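Local coordinates for protein heme oxygenase (Leptospira interrogans, PDB 5KZL) that probably catalyses the oxygen-dependent breakdown of heme to biliverdin, iron and carbon monoxide, as other heme oxygenases do, and binds heme in a pocket between helices, at residues E49-Y53 against W96-Q102; N65-L71 against P122-A126; L134-S138 against F173-R178. The protein carries 1 engineered substitution. One frame throughout, in Å; residues are numbered along the deposited sequence.

Contact 1: E49-Y53 against W96-Q102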
loop_
_atom_site.group_PDB
_atom_site.type_symbol
_atom_site.label_atom_id
_atom_site.label_comp_id
_atom_site.label_asym_id
_atom_site.label_seq_id
_atom_site.Cartn_x
_atom_site.Cartn_y
_atom_site.Cartn_z
ATOM N N GLU A 49 1.200 -5.803 10.868
ATOM C CA GLU A 49 0.399 -4.995 11.799
ATOM C C GLU A 49 0.385 -3.561 11.372
ATOM O O GLU A 49 -0.676 -2.954 11.382
ATOM C CB GLU A 49 0.952 -5.067 13.209
ATOM C CG GLU A 49 0.761 -6.428 13.829
ATOM C CD GLU A 49 1.386 -6.533 15.197
ATOM O OE1 GLU A 49 2.148 -5.625 15.590
ATOM O OE2 GLU A 49 1.092 -7.524 15.890
ATOM N N ALA A 50 1.568 -3.009 11.016
ATOM C CA ALA A 50 1.693 -1.627 10.556
ATOM C C ALA A 50 0.834 -1.422 9.298
ATOM O O ALA A 50 0.107 -0.439 9.235
ATOM C CB ALA A 50 3.151 -1.285 10.268
ATOM N N PHE A 51 0.871 -2.379 8.336
ATOM C CA PHE A 51 0.052 -2.309 7.122
ATOM C C PHE A 51 -1.430 -2.422 7.456
ATOM O O PHE A 51 -2.232 -1.712 6.856
ATOM C CB PHE A 51 0.470 -3.375 6.102
ATOM C CG PHE A 51 1.682 -3.021 5.264
ATOM C CD1 PHE A 51 1.993 -1.692 4.978
ATOM C CD2 PHE A 51 2.468 -4.019 4.693
ATOM C CE1 PHE A 51 3.098 -1.371 4.181
ATOM C CE2 PHE A 51 3.536 -3.695 3.858
ATOM C CZ PHE A 51 3.867 -2.375 3.636
ATOM N N TYR A 52 -1.795 -3.273 8.426
ATOM C CA TYR A 52 -3.202 -3.342 8.815
ATOM C C TYR A 52 -3.759 -1.944 9.156
ATOM O O TYR A 52 -4.806 -1.559 8.624
ATOM C CB TYR A 52 -3.450 -4.308 9.979
ATOM C CG TYR A 52 -4.884 -4.178 10.458
ATOM C CD1 TYR A 52 -5.928 -4.778 9.758
ATOM C CD2 TYR A 52 -5.213 -3.327 11.515
ATOM C CE1 TYR A 52 -7.260 -4.599 10.147
ATOM C CE2 TYR A 52 -6.536 -3.150 11.920
ATOM C CZ TYR A 52 -7.558 -3.781 11.226
ATOM O OH TYR A 52 -8.864 -3.593 11.604
ATOM N N TYR A 53 -3.081 -1.207 10.049
ATOM C CA TYR A 53 -3.562 0.115 10.466
ATOM C C TYR A 53 -3.595 1.112 9.298
ATOM O O TYR A 53 -4.530 1.904 9.158
ATOM C CB TYR A 53 -2.754 0.619 11.676
ATOM C CG TYR A 53 -3.024 -0.203 12.913
ATOM C CD1 TYR A 53 -4.301 -0.262 13.467
ATOM C CD2 TYR A 53 -2.014 -0.958 13.509
ATOM C CE1 TYR A 53 -4.569 -1.046 14.586
ATOM C CE2 TYR A 53 -2.276 -1.766 14.619
ATOM C CZ TYR A 53 -3.550 -1.776 15.173
ATOM O OH TYR A 53 -3.852 -2.522 16.292
ATOM N N TRP A 96 -5.370 -12.563 16.490
ATOM C CA TRP A 96 -4.744 -11.260 16.564
ATOM C C TRP A 96 -5.649 -10.248 17.238
ATOM O O TRP A 96 -6.691 -9.893 16.710
ATOM C CB TRP A 96 -4.201 -10.769 15.212
ATOM C CG TRP A 96 -3.451 -9.476 15.305
ATOM C CD1 TRP A 96 -2.212 -9.278 15.852
ATOM C CD2 TRP A 96 -3.883 -8.200 14.816
ATOM N NE1 TRP A 96 -1.849 -7.955 15.733
ATOM C CE2 TRP A 96 -2.863 -7.267 15.114
ATOM C CE3 TRP A 96 -5.035 -7.751 14.147
ATOM C CZ2 TRP A 96 -2.970 -5.908 14.786
ATOM C CZ3 TRP A 96 -5.138 -6.404 13.820
ATOM C CH2 TRP A 96 -4.112 -5.502 14.132
ATOM N N LYS A 97 -5.223 -9.782 18.415
ATOM C CA LYS A 97 -5.935 -8.768 19.192
ATOM C C LYS A 97 -5.295 -7.369 18.917
ATOM O O LYS A 97 -4.150 -7.150 19.329
ATOM C CB LYS A 97 -5.918 -9.140 20.703
ATOM C CG LYS A 97 -6.490 -8.068 21.643
ATOM C CD LYS A 97 -8.003 -8.190 21.851
ATOM C CE LYS A 97 -8.619 -6.918 22.388
ATOM N NZ LYS A 97 -8.189 -6.626 23.781
ATOM N N PRO A 98 -6.007 -6.434 18.218
ATOM C CA PRO A 98 -5.428 -5.096 17.957
ATOM C C PRO A 98 -5.008 -4.321 19.212
ATOM O O PRO A 98 -3.995 -3.632 19.180
ATOM C CB PRO A 98 -6.551 -4.363 17.195
ATOM C CG PRO A 98 -7.358 -5.463 16.579
ATOM C CD PRO A 98 -7.352 -6.548 17.614
ATOM N N ASN A 99 -5.761 -4.443 20.321
ATOM C CA ASN A 99 -5.421 -3.729 21.554
ATOM C C ASN A 99 -4.136 -4.263 22.196
ATOM O O ASN A 99 -3.426 -3.511 22.869
ATOM C CB ASN A 99 -6.606 -3.702 22.521
ATOM C CG ASN A 99 -7.818 -3.022 21.923
ATOM O OD1 ASN A 99 -8.431 -3.513 20.963
ATOM N ND2 ASN A 99 -8.169 -1.856 22.452
ATOM N N ASP A 100 -3.797 -5.527 21.922
ATOM C CA ASP A 100 -2.551 -6.135 22.394
ATOM C C ASP A 100 -1.396 -5.745 21.451
ATOM O O ASP A 100 -0.223 -5.865 21.826
ATOM C CB ASP A 100 -2.687 -7.672 22.490
ATOM C CG ASP A 100 -3.476 -8.174 23.691
ATOM O OD1 ASP A 100 -3.544 -7.442 24.712
ATOM O OD2 ASP A 100 -4.002 -9.310 23.622
ATOM N N HIS A 101 -1.743 -5.260 20.226
ATOM C CA HIS A 101 -0.784 -4.863 19.193
ATOM C C HIS A 101 -1.188 -3.518 18.575
ATOM O O HIS A 101 -1.567 -3.460 17.395
ATOM C CB HIS A 101 -0.690 -5.964 18.123
ATOM C CG HIS A 101 -0.377 -7.323 18.671
ATOM N ND1 HIS A 101 0.930 -7.759 18.820
ATOM C CD2 HIS A 101 -1.216 -8.299 19.096
ATOM C CE1 HIS A 101 0.847 -8.982 19.319
ATOM N NE2 HIS A 101 -0.424 -9.349 19.508
ATOM N N GLN A 102 -1.157 -2.444 19.409
ATOM C CA GLN A 102 -1.522 -1.058 19.067
ATOM C C GLN A 102 -0.558 -0.476 18.017
ATOM O O GLN A 102 0.591 -0.910 17.982
ATOM C CB GLN A 102 -1.525 -0.174 20.330
ATOM C CG GLN A 102 -2.606 -0.575 21.331
ATOM C CD GLN A 102 -3.048 0.538 22.256
ATOM O OE1 GLN A 102 -2.509 1.653 22.258
ATOM N NE2 GLN A 102 -4.054 0.250 23.073
HETATM O O HOH W 1 3.217 -6.296 17.925
#
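W96 and E49 meet through the indole N-H: NE1 of W96 donates to OE2 of E49 at 3.0 Å. The N-H...O angle of 147° shows a bent bond, and OE2 is met from above the carboxylate plane. With CG anti to its backbone N (chi1 -175°), W96 swings its indole toward helix 41-64, and the benzo end goes on past E49 to the tyrosines. There CZ3 of W96 stands over one face of the Y52 ring, an edge-to-face pair with centroids 5.1 Å apart and planes at 68°. Y53 lies oblique to the six-membered ring of W96. Its hydroxyl donates to the carbonyl O of H101 at 2.7 Å, coming from above the carbonyl plane. E49 is extended beyond CG, which carries its carboxylate across H101, the two planes well turned from each other. OE2 of E49 and ND1 of H101 are 2.9 Å apart, but the angle is too poor for a hydrogen bond; a water donates to OE1 of E49 at 2.7 Å and is hydrogen-bonded, in the plane of the imidazole, to ND1 of H101 at 2.9 Å. Chemically, loop 96-102 is fastened to the helix by two hydrogen bonds and an aromatic cluster of W96, Y52 and Y53, and the neighbouring carboxylate would probably favour a protonated imidazole.

Contact 2: N65-L71 against P122-A126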
loop_
_atom_site.group_PDB
_atom_site.type_symbol
_atom_site.label_atom_id
_atom_site.label_comp_id
_atom_site.label_asym_id
_atom_site.label_seq_id
_atom_site.Cartn_x
_atom_site.Cartn_y
_atom_site.Cartn_z
ATOM N N ASN A 65 -14.648 9.320 0.824
ATOM C CA ASN A 65 -14.524 10.210 -0.317
ATOM C C ASN A 65 -14.797 9.557 -1.662
ATOM O O ASN A 65 -14.374 10.105 -2.681
ATOM C CB ASN A 65 -13.137 10.863 -0.313
ATOM C CG ASN A 65 -12.924 11.766 0.866
ATOM O OD1 ASN A 65 -13.555 12.829 0.997
ATOM N ND2 ASN A 65 -12.148 11.292 1.808
ATOM N N LYS A 66 -15.528 8.427 -1.694
ATOM C CA LYS A 66 -15.741 7.687 -2.950
ATOM C C LYS A 66 -16.440 8.496 -4.059
ATOM O O LYS A 66 -16.185 8.220 -5.237
ATOM C CB LYS A 66 -16.459 6.341 -2.712
ATOM C CG LYS A 66 -17.925 6.451 -2.298
ATOM C CD LYS A 66 -18.624 5.083 -2.335
ATOM C CE LYS A 66 -18.238 4.220 -1.162
ATOM N NZ LYS A 66 -19.038 2.961 -1.079
ATOM N N ASN A 67 -17.302 9.477 -3.691
ATOM C CA ASN A 67 -18.018 10.284 -4.687
ATOM C C ASN A 67 -17.353 11.620 -4.998
ATOM O O ASN A 67 -17.879 12.373 -5.816
ATOM C CB ASN A 67 -19.482 10.456 -4.329
ATOM C CG ASN A 67 -20.232 9.163 -4.528
ATOM O OD1 ASN A 67 -20.057 8.453 -5.538
ATOM N ND2 ASN A 67 -21.033 8.801 -3.540
ATOM N N ASN A 68 -16.154 11.868 -4.444
ATOM C CA ASN A 68 -15.357 13.030 -4.803
ATOM C C ASN A 68 -15.142 12.968 -6.334
ATOM O O ASN A 68 -14.874 11.884 -6.870
ATOM C CB ASN A 68 -14.020 12.992 -4.072
ATOM C CG ASN A 68 -13.071 14.091 -4.472
ATOM O OD1 ASN A 68 -12.416 14.023 -5.515
ATOM N ND2 ASN A 68 -12.944 15.100 -3.630
ATOM N N LEU A 69 -15.325 14.105 -7.029
ATOM C CA LEU A 69 -15.239 14.165 -8.495
ATOM C C LEU A 69 -13.898 13.740 -9.054
ATOM O O LEU A 69 -13.854 13.135 -10.123
ATOM C CB LEU A 69 -15.644 15.554 -9.041
ATOM C CG LEU A 69 -17.133 15.946 -8.941
ATOM C CD1 LEU A 69 -17.376 17.265 -9.638
ATOM C CD2 LEU A 69 -18.020 14.910 -9.595
ATOM N N VAL A 70 -12.810 14.012 -8.325
ATOM C CA VAL A 70 -11.487 13.599 -8.776
ATOM C C VAL A 70 -11.274 12.100 -8.521
ATOM O O VAL A 70 -10.807 11.402 -9.422
ATOM C CB VAL A 70 -10.363 14.507 -8.208
ATOM C CG1 VAL A 70 -8.984 13.886 -8.395
ATOM C CG2 VAL A 70 -10.419 15.893 -8.846
ATOM N N LEU A 71 -11.663 11.592 -7.334
ATOM C CA LEU A 71 -11.441 10.193 -6.973
ATOM C C LEU A 71 -12.400 9.187 -7.617
ATOM O O LEU A 71 -12.061 8.008 -7.687
ATOM C CB LEU A 71 -11.429 9.992 -5.446
ATOM C CG LEU A 71 -10.455 10.848 -4.612
ATOM C CD1 LEU A 71 -10.701 10.611 -3.136
ATOM C CD2 LEU A 71 -8.994 10.522 -4.937
ATOM N N PRO A 122 -8.830 15.777 -0.095
ATOM C CA PRO A 122 -9.138 14.374 -0.460
ATOM C C PRO A 122 -8.625 13.924 -1.819
ATOM O O PRO A 122 -8.305 12.748 -1.951
ATOM C CB PRO A 122 -10.667 14.302 -0.355
ATOM C CG PRO A 122 -11.115 15.697 -0.388
ATOM C CD PRO A 122 -10.071 16.481 0.292
ATOM N N GLU A 123 -8.438 14.849 -2.791
ATOM C CA GLU A 123 -7.878 14.504 -4.116
ATOM C C GLU A 123 -6.464 13.913 -3.976
ATOM O O GLU A 123 -6.045 13.113 -4.812
ATOM C CB GLU A 123 -7.818 15.740 -5.032
ATOM C CG GLU A 123 -9.189 16.374 -5.276
ATOM C CD GLU A 123 -9.822 17.178 -4.146
ATOM O OE1 GLU A 123 -9.087 17.622 -3.232
ATOM O OE2 GLU A 123 -11.068 17.333 -4.158
ATOM N N LEU A 124 -5.724 14.311 -2.925
ATOM C CA LEU A 124 -4.369 13.775 -2.709
ATOM C C LEU A 124 -4.362 12.286 -2.278
ATOM O O LEU A 124 -3.300 11.654 -2.293
ATOM C CB LEU A 124 -3.548 14.643 -1.733
ATOM C CG LEU A 124 -3.213 16.098 -2.153
ATOM C CD1 LEU A 124 -2.407 16.783 -1.066
ATOM C CD2 LEU A 124 -2.411 16.141 -3.452
ATOM N N LEU A 125 -5.546 11.717 -1.929
ATOM C CA LEU A 125 -5.640 10.280 -1.623
ATOM C C LEU A 125 -5.296 9.459 -2.885
ATOM O O LEU A 125 -4.918 8.287 -2.769
ATOM C CB LEU A 125 -7.036 9.902 -1.088
ATOM C CG LEU A 125 -7.358 10.375 0.333
ATOM C CD1 LEU A 125 -8.790 10.016 0.709
ATOM C CD2 LEU A 125 -6.361 9.793 1.372
ATOM N N ALA A 126 -5.346 10.103 -4.081
ATOM C CA ALA A 126 -4.920 9.463 -5.335
ATOM C C ALA A 126 -3.468 9.002 -5.200
ATOM O O ALA A 126 -3.124 7.940 -5.707
ATOM C CB ALA A 126 -5.057 10.427 -6.518
#
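The side chains of N68 and E123 cross at about a right angle. ND2 of N68 donates to OE2 of E123 over 3.0 Å, and the N-H...O angle of 178° makes the bond practically straight. The acceptor lies in the amide plane of N68, yet the donor stands above the carboxylate plane, and the two planes are 56° apart. The other end of the amide is held within its own segment. OD1 of N68 takes the backbone N-H of V70, in an Asx turn, and that of L71, whose N lies in the carbonyl plane on a lone pair at 3.1 Å. These two bonds to OD1 hold the rotation of the amide and so turn ND2 toward E123. E123 is bent at chi2 (74°), and its CG rests against V70, 3.7 Å from CB, with the two side chains again nearly perpendicular. N65 crosses the P122 ring in the same manner, its OD1 lying 3.5 Å from CB of P122, while ND2 bonds to the carbonyl O of E61. L71 sends CD1 to within 3.4 Å of the carbonyl O of P122 and CD2 to 4.2 Å from CB of A126. The contact thus joins the turn that follows helix 41-64 to the 3-10 segment leading into helix 125-151. L125 packs on both helix 41-64 and helix 105-120, and L124 reaches helix 188-210.

Contact 3: L134-S138 against F173-R178. With HEM (protoporphyrin IX containing Fe), chain B.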
loop_
_atom_site.group_PDB
_atom_site.type_symbol
_atom_site.label_atom_id
_atom_site.label_comp_id
_atom_site.label_asym_id
_atom_site.label_seq_id
_atom_site.Cartn_x
_atom_site.Cartn_y
_atom_site.Cartn_z
ATOM N N LEU A 134 -1.057 0.454 -6.476
ATOM C CA LEU A 134 -0.432 0.064 -7.745
ATOM C C LEU A 134 0.854 -0.743 -7.486
ATOM O O LEU A 134 1.116 -1.695 -8.214
ATOM C CB LEU A 134 -0.229 1.254 -8.727
ATOM C CG LEU A 134 0.231 0.866 -10.144
ATOM C CD1 LEU A 134 -0.687 -0.188 -10.804
ATOM C CD2 LEU A 134 0.399 2.087 -11.015
ATOM N N GLY A 135 1.563 -0.427 -6.399
ATOM C CA GLY A 135 2.740 -1.186 -5.969
ATOM C C GLY A 135 2.373 -2.612 -5.597
ATOM O O GLY A 135 3.041 -3.560 -6.024
ATOM N N ASP A 136 1.268 -2.772 -4.837
ATOM C CA ASP A 136 0.768 -4.091 -4.394
ATOM C C ASP A 136 0.378 -4.952 -5.598
ATOM O O ASP A 136 0.755 -6.119 -5.685
ATOM C CB ASP A 136 -0.465 -3.958 -3.502
ATOM C CG ASP A 136 -0.282 -3.227 -2.191
ATOM O OD1 ASP A 136 0.858 -3.193 -1.680
ATOM O OD2 ASP A 136 -1.285 -2.719 -1.664
ATOM N N LEU A 137 -0.367 -4.370 -6.526
ATOM C CA LEU A 137 -0.752 -5.109 -7.721
ATOM C C LEU A 137 0.479 -5.479 -8.573
ATOM O O LEU A 137 0.546 -6.602 -9.079
ATOM C CB LEU A 137 -1.752 -4.296 -8.545
ATOM C CG LEU A 137 -2.559 -5.100 -9.564
ATOM C CD1 LEU A 137 -3.336 -6.228 -8.907
ATOM C CD2 LEU A 137 -3.496 -4.206 -10.302
ATOM N N SER A 138 1.469 -4.560 -8.687
ATOM C CA SER A 138 2.675 -4.801 -9.484
ATOM C C SER A 138 3.621 -5.845 -8.888
ATOM O O SER A 138 4.179 -6.645 -9.632
ATOM C CB SER A 138 3.409 -3.496 -9.774
ATOM O OG SER A 138 2.507 -2.558 -10.340
ATOM N N PHE A 173 -5.796 -5.096 -15.441
ATOM C CA PHE A 173 -6.185 -4.184 -14.365
ATOM C C PHE A 173 -5.139 -3.100 -14.122
ATOM O O PHE A 173 -5.504 -1.945 -13.936
ATOM C CB PHE A 173 -6.469 -4.939 -13.061
ATOM C CG PHE A 173 -7.303 -4.150 -12.076
ATOM C CD1 PHE A 173 -6.718 -3.197 -11.246
ATOM C CD2 PHE A 173 -8.672 -4.366 -11.971
ATOM C CE1 PHE A 173 -7.493 -2.466 -10.340
ATOM C CE2 PHE A 173 -9.450 -3.625 -11.070
ATOM C CZ PHE A 173 -8.850 -2.705 -10.242
ATOM N N LYS A 174 -3.838 -3.450 -14.149
ATOM C CA LYS A 174 -2.763 -2.466 -13.985
ATOM C C LYS A 174 -2.867 -1.396 -15.074
ATOM O O LYS A 174 -2.756 -0.209 -14.771
ATOM C CB LYS A 174 -1.393 -3.148 -14.087
ATOM C CG LYS A 174 -0.953 -3.909 -12.826
ATOM C CD LYS A 174 0.163 -4.909 -13.116
ATOM C CE LYS A 174 1.443 -4.355 -13.696
ATOM N NZ LYS A 174 2.357 -5.453 -14.148
ATOM N N GLN A 175 -3.122 -1.825 -16.337
ATOM C CA GLN A 175 -3.263 -0.928 -17.487
ATOM C C GLN A 175 -4.467 -0.019 -17.292
ATOM O O GLN A 175 -4.344 1.203 -17.436
ATOM C CB GLN A 175 -3.399 -1.725 -18.806
ATOM C CG GLN A 175 -2.117 -2.467 -19.202
ATOM C CD GLN A 175 -2.298 -3.476 -20.315
ATOM O OE1 GLN A 175 -3.411 -3.877 -20.682
ATOM N NE2 GLN A 175 -1.189 -3.958 -20.836
ATOM N N ASN A 176 -5.611 -0.614 -16.876
ATOM C CA ASN A 176 -6.860 0.091 -16.629
ATOM C C ASN A 176 -6.686 1.103 -15.498
ATOM O O ASN A 176 -7.217 2.204 -15.585
ATOM C CB ASN A 176 -7.974 -0.896 -16.321
ATOM C CG ASN A 176 -8.464 -1.688 -17.510
ATOM O OD1 ASN A 176 -7.947 -1.589 -18.626
ATOM N ND2 ASN A 176 -9.476 -2.504 -17.282
ATOM N N TYR A 177 -5.905 0.745 -14.468
ATOM C CA TYR A 177 -5.580 1.624 -13.351
ATOM C C TYR A 177 -4.791 2.849 -13.833
ATOM O O TYR A 177 -5.104 3.967 -13.424
ATOM C CB TYR A 177 -4.813 0.863 -12.243
ATOM C CG TYR A 177 -4.534 1.723 -11.031
ATOM C CD1 TYR A 177 -3.407 2.540 -10.978
ATOM C CD2 TYR A 177 -5.440 1.782 -9.969
ATOM C CE1 TYR A 177 -3.191 3.404 -9.905
ATOM C CE2 TYR A 177 -5.215 2.617 -8.876
ATOM C CZ TYR A 177 -4.103 3.445 -8.866
ATOM O OH TYR A 177 -3.844 4.256 -7.812
ATOM N N ARG A 178 -3.729 2.639 -14.637
ATOM C CA ARG A 178 -2.916 3.762 -15.115
ATOM C C ARG A 178 -3.732 4.651 -16.061
ATOM O O ARG A 178 -3.631 5.875 -15.978
ATOM C CB ARG A 178 -1.603 3.290 -15.752
ATOM C CG ARG A 178 -0.704 2.544 -14.780
ATOM C CD ARG A 178 0.594 2.164 -15.443
ATOM N NE ARG A 178 1.514 3.307 -15.458
ATOM C CZ ARG A 178 2.035 3.856 -16.549
ATOM N NH1 ARG A 178 1.784 3.339 -17.748
ATOM N NH2 ARG A 178 2.859 4.891 -16.447
HETATM C CHA HEM B . 6.297 -1.211 -9.093
HETATM C CHB HEM B . 5.541 0.829 -4.879
HETATM C CHC HEM B . 8.781 -2.129 -2.982
HETATM C CHD HEM B . 8.792 -4.637 -6.925
HETATM C C1A HEM B . 5.815 -0.419 -8.108
HETATM C C2A HEM B . 4.915 0.673 -8.337
HETATM C C3A HEM B . 4.732 1.255 -7.155
HETATM C C4A HEM B . 5.466 0.543 -6.207
HETATM C CMA HEM B . 3.863 2.412 -6.853
HETATM C CAA HEM B . 4.288 1.093 -9.643
HETATM C CBA HEM B . 5.244 1.915 -10.537
HETATM C CGA HEM B . 4.522 2.425 -11.713
HETATM O O1A HEM B . 4.410 3.598 -11.895
HETATM O O2A HEM B . 4.037 1.613 -12.485
HETATM C C1B HEM B . 6.385 0.215 -3.970
HETATM C C2B HEM B . 6.554 0.658 -2.595
HETATM C C3B HEM B . 7.471 -0.186 -2.085
HETATM C C4B HEM B . 7.855 -1.123 -3.152
HETATM C CMB HEM B . 5.850 1.760 -1.878
HETATM C CAB HEM B . 8.040 -0.245 -0.798
HETATM C CBB HEM B . 7.845 0.755 -0.102
HETATM C C1C HEM B . 8.985 -3.180 -3.803
HETATM C C2C HEM B . 9.593 -4.419 -3.458
HETATM C C3C HEM B . 9.577 -5.131 -4.599
HETATM C C4C HEM B . 8.933 -4.341 -5.618
HETATM C CMC HEM B . 10.129 -4.833 -2.088
HETATM C CAC HEM B . 10.117 -6.465 -4.729
HETATM C CBC HEM B . 9.743 -7.224 -5.675
HETATM C C1D HEM B . 8.190 -3.841 -7.878
HETATM C C2D HEM B . 8.131 -4.207 -9.316
HETATM C C3D HEM B . 7.415 -3.277 -9.896
HETATM C C4D HEM B . 7.051 -2.325 -8.837
HETATM C CMD HEM B . 8.702 -5.428 -9.949
HETATM C CAD HEM B . 7.109 -3.199 -11.367
HETATM C CBD HEM B . 6.069 -4.155 -11.819
HETATM C CGD HEM B . 5.762 -4.044 -13.278
HETATM O O1D HEM B . 6.077 -3.102 -13.899
HETATM O O2D HEM B . 5.163 -4.946 -13.781
HETATM N NA HEM B . 6.125 -0.412 -6.807
HETATM N NB HEM B . 7.199 -0.764 -4.168
HETATM N NC HEM B . 8.637 -3.195 -5.070
HETATM N ND HEM B . 7.525 -2.725 -7.671
HETATM FE FE HEM B . 7.388 -1.781 -5.977
HETATM O O HOH W 2 5.678 -3.164 -5.382
HETATM O O HOH W 3 3.194 -7.355 -12.083
#
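The carbonyl O of L134 is gripped twice by S138: the backbone N donates at 2.9 Å and the hydroxyl OG at 2.7 Å, from opposite faces of the carbonyl plane. Turned back on its own helix in this way, S138 leaves CB against the heme, 3.4 Å from CBD. Across the contact, K174 lays CG on CD2 of L137 at 3.6 Å. Its chain then bends at chi3 (59°) and carries NZ to the heme propionate, where it donates to O2D at 2.9 Å. A water links NZ to the carbonyl O of S138, so the ammonium group ties cofactor and both helices together. L137 and L134 have CG anti to the backbone N, and each extends toward the partner helix. L137 puts CD2 3.5 Å from CD1 of F173, and L134 sets CD2 3.8 Å from CD1 of Y177, obliquely to that ring. The carbonyl of G135 accepts from the iron-bound water. Segments 134-138 and 173-178 run nearly antiparallel, at 160°, their axes 10.7 Å apart at closest approach. Helix 125-151 thus lies between the heme and helix 170-183 at this level, G135 and S138 against the heme, L134 and L137 toward the other helix; Y177 OH bonding to S129 OG is a second tie between these helices.

Overall arrangement
Contact 1 closes before contact 3 opens along the chain, as does contact 2, whereas the segments of contacts 1 and 2 alternate. Contacts 2 and 3 share helix 125-151: one lies where it begins, the other farther along it beside the heme, with centres 18 Å apart. Contact 1 uses helix 41-64, and the loop of contact 2 follows the end of that helix; their centres are 27 Å apart. Contacts 1 and 3 are equally distant, on opposite sides of the chain's centre. None of the three touches another. In this helical fold, contacts 1 and 2 fasten loops toward the periphery, while contact 3 alone includes residues of the heme pocket.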